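Local structure of oxidoreductase (Methanosarcina mazei, 3KA7) at residues G63-A66 / C67-E71; D168-V172 / E173-E177; S344-E347 / M348-D352. The protein binds flavin-adenine dinucleotide and probably works as an oxidoreductase of the flavin-containing amine oxidoreductase family. One frame throughout, in Å; residues are numbered along the deposited sequence.

Interaction 1. Residues G63-A66 / C67-E71; sequences GPLA and CFLKE
Cys67 closes the first turn of helix 64-71 on Gly63, the N-cap residue, its backbone N lying 2.9 Å from Gly63 O. The thiol of Cys67 turns back to the same carbonyl: chi1 of -66° places SG beside its own backbone N, 3.1 Å from Gly63 O. Ala66, which loses much of its surface to the following turn, meets it through its carbonyl rather than its methyl, which points away from that turn. Lys70 N bonds to Ala66 O at 3.1 Å, tilted 23° from the carbonyl plane, and the extended lysine chain passes the oxygen with CG 3.6 Å from it before running on to the exposed surface. On the buried side, Leu65 O accepts Leu69 N at 2.9 Å, and the leucine branch point, Leu69 CG, sits 3.3 Å from that oxygen. Beyond the backbone the two leucines touch only lightly, Leu65 CG standing 4.4 Å from Leu69 CD1. Leu65 instead turns to Leu14 of helix 10-21 and Val409 of helix 408-421, while its backbone N is held by Glu410 OE1. Pro64 has no N-H to offer, and the carboxylate satisfies the amide that follows it. This is the proline-led first turn of an alpha-helix, packed on the helix that carries FAD-binding Val409.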
loop_
_atom_site.group_PDB
_atom_site.type_symbol
_atom_site.label_atom_id
_atom_site.label_comp_id
_atom_site.label_asym_id
_atom_site.label_seq_id
_atom_site.Cartn_x
_atom_site.Cartn_y
_atom_site.Cartn_z
ATOM N N GLY A 63 1.369 -14.167 -0.557
ATOM C CA GLY A 63 2.479 -13.243 -0.293
ATOM C C GLY A 63 2.877 -13.142 1.163
ATOM O O GLY A 63 2.345 -13.861 2.000
ATOM N N PRO A 64 3.817 -12.234 1.474
ATOM C CA PRO A 64 4.337 -12.084 2.834
ATOM C C PRO A 64 3.258 -11.812 3.879
ATOM O O PRO A 64 3.375 -12.299 5.000
ATOM C CB PRO A 64 5.268 -10.879 2.724
ATOM C CG PRO A 64 5.739 -10.909 1.297
ATOM C CD PRO A 64 4.526 -11.368 0.514
ATOM N N LEU A 65 2.227 -11.043 3.534
ATOM C CA LEU A 65 1.166 -10.764 4.510
ATOM C C LEU A 65 0.360 -12.027 4.808
ATOM O O LEU A 65 0.145 -12.381 5.975
ATOM C CB LEU A 65 0.251 -9.632 4.048
ATOM C CG LEU A 65 -0.832 -9.265 5.072
ATOM C CD1 LEU A 65 -0.184 -8.838 6.381
ATOM C CD2 LEU A 65 -1.704 -8.161 4.560
ATOM N N ALA A 66 -0.066 -12.717 3.753
ATOM C CA ALA A 66 -0.829 -13.946 3.921
ATOM C C ALA A 66 -0.009 -14.946 4.711
ATOM O O ALA A 66 -0.538 -15.659 5.575
ATOM C CB ALA A 66 -1.237 -14.533 2.565
ATOM N N CYS A 67 1.289 -14.996 4.429
ATOM C CA CYS A 67 2.173 -15.906 5.151
ATOM C C CYS A 67 2.295 -15.539 6.629
ATOM O O CYS A 67 2.231 -16.406 7.506
ATOM C CB CYS A 67 3.549 -15.919 4.502
ATOM S SG CYS A 67 3.500 -16.630 2.854
ATOM N N PHE A 68 2.475 -14.249 6.908
ATOM C CA PHE A 68 2.506 -13.767 8.297
ATOM C C PHE A 68 1.251 -14.199 9.057
ATOM O O PHE A 68 1.325 -14.683 10.198
ATOM C CB PHE A 68 2.610 -12.236 8.312
ATOM C CG PHE A 68 3.235 -11.671 9.572
ATOM C CD1 PHE A 68 4.495 -11.076 9.534
ATOM C CD2 PHE A 68 2.553 -11.712 10.786
ATOM C CE1 PHE A 68 5.064 -10.530 10.689
ATOM C CE2 PHE A 68 3.121 -11.175 11.941
ATOM C CZ PHE A 68 4.385 -10.586 11.889
ATOM N N LEU A 69 0.096 -14.013 8.421
ATOM C CA LEU A 69 -1.173 -14.378 9.032
ATOM C C LEU A 69 -1.226 -15.869 9.388
ATOM O O LEU A 69 -1.686 -16.233 10.469
ATOM C CB LEU A 69 -2.334 -13.999 8.116
ATOM C CG LEU A 69 -2.555 -12.483 7.950
ATOM C CD1 LEU A 69 -3.638 -12.154 6.910
ATOM C CD2 LEU A 69 -2.917 -11.873 9.282
ATOM N N LYS A 70 -0.772 -16.731 8.482
ATOM C CA LYS A 70 -0.684 -18.160 8.817
ATOM C C LYS A 70 0.324 -18.435 9.945
ATOM O O LYS A 70 0.092 -19.299 10.802
ATOM C CB LYS A 70 -0.329 -18.989 7.580
ATOM C CG LYS A 70 -1.411 -19.014 6.516
ATOM C CD LYS A 70 -1.049 -20.010 5.406
ATOM C CE LYS A 70 -2.158 -20.120 4.366
ATOM N NZ LYS A 70 -1.731 -20.987 3.219
ATOM N N GLU A 71 1.439 -17.713 9.953
ATOM C CA GLU A 71 2.453 -17.909 10.992
ATOM C C GLU A 71 1.967 -17.593 12.405
ATOM O O GLU A 71 2.408 -18.225 13.381
ATOM C CB GLU A 71 3.703 -17.101 10.671
ATOM C CG GLU A 71 4.455 -17.653 9.462
ATOM C CD GLU A 71 5.679 -16.835 9.093
ATOM O OE1 GLU A 71 5.705 -15.611 9.359
ATOM O OE2 GLU A 71 6.618 -17.419 8.518
#

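Interaction 2. Residues D168-V172 / E173-E177; sequences DEVPV and EEVFE
Val172 meets Phe176 one turn further along the same helix, and here the contact is at its tightest. Val172 CG2 comes up to the rim of the phenyl ring, in its plane, 3.5 Å from Phe176 CE2. That methyl is anti to its own backbone N, since chi1 of 65° gives the place between N and the carbonyl carbon to CG1. The backbones join beside it: Phe176 N bonds to Val172 O at 3.0 Å, the donor lying close to the line of the C=O bond, and the carbonyl oxygen also lies near the ring edge, 3.4 Å from Phe176 CD2. A second apolar pair forms where the extended loop runs into the helix, Val170 CG1 resting 3.7 Å from Val175 CG2 with the two side chains at about a right angle.

Around the N-cap residue Pro171 the fit is looser and the side chains are partly exposed. Pro171 O is shared by two weak bonds, from Glu174 N and from Val175 N, the latter stretched to 3.4 Å. Glu173 doubles back along the helix: CG sits between N and the carbonyl carbon (chi1 63°), and a bend at chi2 sets the carboxylate carbon CD 3.7 Å from Pro171 CB. Its OE2 is bound by Gly135 N, which helps to keep the chain folded over the proline, whereas Glu174 leads away to bond Gly405 N through OE2. The first turn of helix 172-185 is thus lodged against helix 138-145, where Leu138 touches Val170 and Val175 and Trp141 meets the Phe176 ring edge-to-face, while Val170 also reaches Cys159 and Leu163 of helix 149-163.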
loop_
_atom_site.group_PDB
_atom_site.type_symbol
_atom_site.label_atom_id
_atom_site.label_comp_id
_atom_site.label_asym_id
_atom_site.label_seq_id
_atom_site.Cartn_x
_atom_site.Cartn_y
_atom_site.Cartn_z
ATOM N N ASP A 168 8.880 7.372 -13.945
ATOM C CA ASP A 168 10.166 8.072 -13.946
ATOM C C ASP A 168 10.637 8.380 -12.517
ATOM O O ASP A 168 11.657 9.038 -12.326
ATOM C CB ASP A 168 10.137 9.334 -14.837
ATOM C CG ASP A 168 9.257 10.451 -14.278
ATOM O OD1 ASP A 168 8.580 10.249 -13.251
ATOM O OD2 ASP A 168 9.257 11.560 -14.880
ATOM N N GLU A 169 9.891 7.884 -11.526
ATOM C CA GLU A 169 10.155 8.176 -10.116
ATOM C C GLU A 169 10.430 6.919 -9.310
ATOM O O GLU A 169 10.484 6.975 -8.076
ATOM C CB GLU A 169 8.948 8.840 -9.442
ATOM C CG GLU A 169 8.367 10.046 -10.126
ATOM C CD GLU A 169 7.362 10.741 -9.234
ATOM O OE1 GLU A 169 6.381 10.086 -8.798
ATOM O OE2 GLU A 169 7.564 11.951 -8.957
ATOM N N VAL A 170 10.531 5.778 -9.980
ATOM C CA VAL A 170 10.824 4.537 -9.275
ATOM C C VAL A 170 12.043 3.884 -9.906
ATOM O O VAL A 170 12.127 3.762 -11.134
ATOM C CB VAL A 170 9.638 3.568 -9.298
ATOM C CG1 VAL A 170 9.385 3.109 -10.703
ATOM C CG2 VAL A 170 9.880 2.370 -8.340
ATOM N N PRO A 171 12.994 3.454 -9.066
ATOM C CA PRO A 171 14.194 2.816 -9.600
ATOM C C PRO A 171 13.827 1.517 -10.318
ATOM O O PRO A 171 12.999 0.754 -9.822
ATOM C CB PRO A 171 15.026 2.518 -8.346
ATOM C CG PRO A 171 14.446 3.385 -7.264
ATOM C CD PRO A 171 13.003 3.537 -7.595
ATOM N N VAL A 172 14.443 1.277 -11.472
ATOM C CA VAL A 172 14.121 0.101 -12.274
ATOM C C VAL A 172 14.373 -1.171 -11.475
ATOM O O VAL A 172 13.597 -2.126 -11.556
ATOM C CB VAL A 172 14.886 0.082 -13.627
ATOM C CG1 VAL A 172 16.403 -0.052 -13.409
ATOM C CG2 VAL A 172 14.367 -1.031 -14.535
ATOM N N GLU A 173 15.442 -1.190 -10.676
ATOM C CA GLU A 173 15.732 -2.390 -9.884
ATOM C C GLU A 173 14.632 -2.718 -8.862
ATOM O O GLU A 173 14.413 -3.884 -8.533
ATOM C CB GLU A 173 17.104 -2.286 -9.203
ATOM C CG GLU A 173 17.205 -1.155 -8.201
ATOM C CD GLU A 173 17.776 0.133 -8.793
ATOM O OE1 GLU A 173 18.385 0.911 -8.020
ATOM O OE2 GLU A 173 17.619 0.388 -10.007
ATOM N N GLU A 174 13.952 -1.700 -8.344
ATOM C CA GLU A 174 12.850 -1.943 -7.415
ATOM C C GLU A 174 11.731 -2.657 -8.164
ATOM O O GLU A 174 11.107 -3.583 -7.638
ATOM C CB GLU A 174 12.348 -0.617 -6.823
ATOM C CG GLU A 174 11.195 -0.738 -5.822
ATOM C CD GLU A 174 11.638 -1.285 -4.468
ATOM O OE1 GLU A 174 12.867 -1.327 -4.214
ATOM O OE2 GLU A 174 10.754 -1.656 -3.653
ATOM N N VAL A 175 11.462 -2.201 -9.388
ATOM C CA VAL A 175 10.380 -2.766 -10.174
ATOM C C VAL A 175 10.670 -4.215 -10.512
ATOM O O VAL A 175 9.777 -5.065 -10.485
ATOM C CB VAL A 175 10.132 -1.976 -11.464
ATOM C CG1 VAL A 175 9.021 -2.654 -12.299
ATOM C CG2 VAL A 175 9.749 -0.549 -11.124
ATOM N N PHE A 176 11.923 -4.523 -10.826
ATOM C CA PHE A 176 12.240 -5.929 -11.103
ATOM C C PHE A 176 12.184 -6.851 -9.867
ATOM O O PHE A 176 11.847 -8.019 -10.000
ATOM C CB PHE A 176 13.522 -6.078 -11.939
ATOM C CG PHE A 176 13.291 -5.811 -13.392
ATOM C CD1 PHE A 176 12.760 -6.793 -14.215
ATOM C CD2 PHE A 176 13.516 -4.551 -13.920
ATOM C CE1 PHE A 176 12.498 -6.534 -15.542
ATOM C CE2 PHE A 176 13.253 -4.281 -15.261
ATOM C CZ PHE A 176 12.739 -5.285 -16.071
ATOM N N GLU A 177 12.473 -6.323 -8.675
ATOM C CA GLU A 177 12.234 -7.080 -7.429
ATOM C C GLU A 177 10.736 -7.321 -7.207
ATOM O O GLU A 177 10.324 -8.416 -6.818
ATOM C CB GLU A 177 12.865 -6.374 -6.209
ATOM C CG GLU A 177 12.750 -7.160 -4.881
ATOM C CD GLU A 177 13.599 -8.435 -4.844
ATOM O OE1 GLU A 177 14.548 -8.554 -5.660
ATOM O OE2 GLU A 177 13.330 -9.308 -3.980
#

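Interaction 3. Residues S344-E347 / M348-D352; sequences SEIE and MGLED
Leu350 N bonds to Ile346 O at 2.9 Å, the shortest of four successive i to i+4 bonds that make this a regular stretch of alpha-helix within 342-356. The side chains of the same two residues lie side by side and point the same way, Ile346 CG2 standing 4.1 Å from Leu350 CD1. Together they form an apolar ridge laid on the mixed sheet, Ile346 touching Ile282 and Ile367 and Leu350 touching Val364.

Further round the helix, Glu351 N bonds to Glu347 O at 3.1 Å. A chi1 of -62° lays Glu351 CG beside its backbone N, 3.2 Å from Glu347 O, and the bend at chi2 then turns the carboxylate so that OE2 stays near that oxygen, with no bond between the two acceptors. The carboxylates of Glu347 and Glu351 remain well separated, so any repulsion between them is probably modest, and Glu351 OE1 has a long, weak ion pair with Lys354. An alanine in place of Glu351 would probably leave Glu347 O without the cover of CG and deprive Lys354 of its distant, weak ion-pair partner.

Met348, present as selenomethionine, doubles back toward the preceding turn and crosses the side chain of Glu345 at a slant. Glu345 OE2 is engaged in a salt bridge with Arg306, and Ser344 OG bonds to Asn341 O, so the groups beside the selenomethionine methyl have polar partners elsewhere. With chi1 at -78° Met348 CG lies beside the backbone N, and a turn at chi3 brings CE to 3.5 Å from Glu345 OE2 and 3.3 Å from Ser344 O.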
loop_
_atom_site.group_PDB
_atom_site.type_symbol
_atom_site.label_atom_id
_atom_site.label_comp_id
_atom_site.label_asym_id
_atom_site.label_seq_id
_atom_site.Cartn_x
_atom_site.Cartn_y
_atom_site.Cartn_z
ATOM N N SER A 344 -8.519 20.657 -8.475
ATOM C CA SER A 344 -8.422 20.456 -9.916
ATOM C C SER A 344 -8.023 19.024 -10.273
ATOM O O SER A 344 -8.447 18.495 -11.300
ATOM C CB SER A 344 -7.483 21.472 -10.565
ATOM O OG SER A 344 -6.196 21.398 -10.012
ATOM N N GLU A 345 -7.214 18.398 -9.420
ATOM C CA GLU A 345 -6.865 16.983 -9.610
ATOM C C GLU A 345 -8.123 16.110 -9.596
ATOM O O GLU A 345 -8.302 15.241 -10.441
ATOM C CB GLU A 345 -5.874 16.518 -8.540
ATOM C CG GLU A 345 -4.527 17.245 -8.594
ATOM C CD GLU A 345 -3.689 16.847 -9.800
ATOM O OE1 GLU A 345 -3.309 15.663 -9.901
ATOM O OE2 GLU A 345 -3.392 17.724 -10.648
ATOM N N ILE A 346 -8.988 16.357 -8.625
ATOM C CA ILE A 346 -10.243 15.633 -8.508
ATOM C C ILE A 346 -11.110 15.849 -9.747
ATOM O O ILE A 346 -11.686 14.902 -10.302
ATOM C CB ILE A 346 -11.006 16.062 -7.237
ATOM C CG1 ILE A 346 -10.263 15.574 -6.000
ATOM C CG2 ILE A 346 -12.420 15.510 -7.254
ATOM C CD1 ILE A 346 -10.730 16.226 -4.712
ATOM N N GLU A 347 -11.186 17.096 -10.201
ATOM C CA GLU A 347 -11.966 17.413 -11.394
ATOM C C GLU A 347 -11.516 16.548 -12.566
ATOM O O GLU A 347 -12.337 16.057 -13.336
ATOM C CB GLU A 347 -11.809 18.887 -11.778
ATOM C CG GLU A 347 -12.393 19.890 -10.796
ATOM C CD GLU A 347 -11.935 21.325 -11.091
ATOM O OE1 GLU A 347 -11.768 21.672 -12.283
ATOM O OE2 GLU A 347 -11.733 22.107 -10.134
HETATM N N MSE A 348 -10.207 16.377 -12.710
HETATM C CA MSE A 348 -9.685 15.610 -13.829
HETATM C C MSE A 348 -10.061 14.141 -13.714
HETATM O O MSE A 348 -10.371 13.492 -14.719
HETATM C CB MSE A 348 -8.172 15.771 -13.913
HETATM C CG MSE A 348 -7.764 17.082 -14.521
HETATM SE SE MSE A 348 -5.836 17.227 -14.397
HETATM C CE MSE A 348 -5.719 18.661 -13.091
ATOM N N GLY A 349 -10.032 13.616 -12.492
ATOM C CA GLY A 349 -10.423 12.229 -12.255
ATOM C C GLY A 349 -11.885 12.011 -12.621
ATOM O O GLY A 349 -12.256 10.999 -13.221
ATOM N N LEU A 350 -12.717 12.970 -12.245
ATOM C CA LEU A 350 -14.149 12.905 -12.541
ATOM C C LEU A 350 -14.427 12.901 -14.040
ATOM O O LEU A 350 -15.346 12.203 -14.513
ATOM C CB LEU A 350 -14.876 14.054 -11.851
ATOM C CG LEU A 350 -14.937 13.923 -10.331
ATOM C CD1 LEU A 350 -15.672 15.107 -9.731
ATOM C CD2 LEU A 350 -15.625 12.633 -9.941
ATOM N N GLU A 351 -13.627 13.659 -14.789
ATOM C CA GLU A 351 -13.707 13.665 -16.248
ATOM C C GLU A 351 -13.305 12.305 -16.799
ATOM O O GLU A 351 -13.924 11.802 -17.746
ATOM C CB GLU A 351 -12.778 14.726 -16.844
ATOM C CG GLU A 351 -13.121 16.138 -16.419
ATOM C CD GLU A 351 -14.599 16.403 -16.512
ATOM O OE1 GLU A 351 -15.141 16.355 -17.638
ATOM O OE2 GLU A 351 -15.228 16.645 -15.455
ATOM N N ASP A 352 -12.262 11.711 -16.207
ATOM C CA ASP A 352 -11.790 10.390 -16.643
ATOM C C ASP A 352 -12.882 9.331 -16.556
ATOM O O ASP A 352 -12.943 8.447 -17.410
ATOM C CB ASP A 352 -10.601 9.890 -15.801
ATOM C CG ASP A 352 -9.289 10.574 -16.153
ATOM O OD1 ASP A 352 -9.155 11.106 -17.278
ATOM O OD2 ASP A 352 -8.385 10.556 -15.285
#

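Overall arrangement
The three contacts follow one another along the chain, two within helices 64-71 and 342-356 and one where a loop enters helix 172-185, and none touches another. Interactions 1 and 2 are closest, with nearest atoms about 9 Å apart and centres 24 Å apart. Interaction 3 lies on the other side of the chain's centre from interaction 1, their centres 37 Å apart; it comes within about 11 Å of interaction 2 at the nearest atoms. They lie at different distances from the bound flavin-adenine dinucleotide: the Leu65 side chain of interaction 1 approaches it to about 6 Å, whereas those of Ile346 in interaction 3 and Glu174 in interaction 2 stay about 12 and 13 Å away.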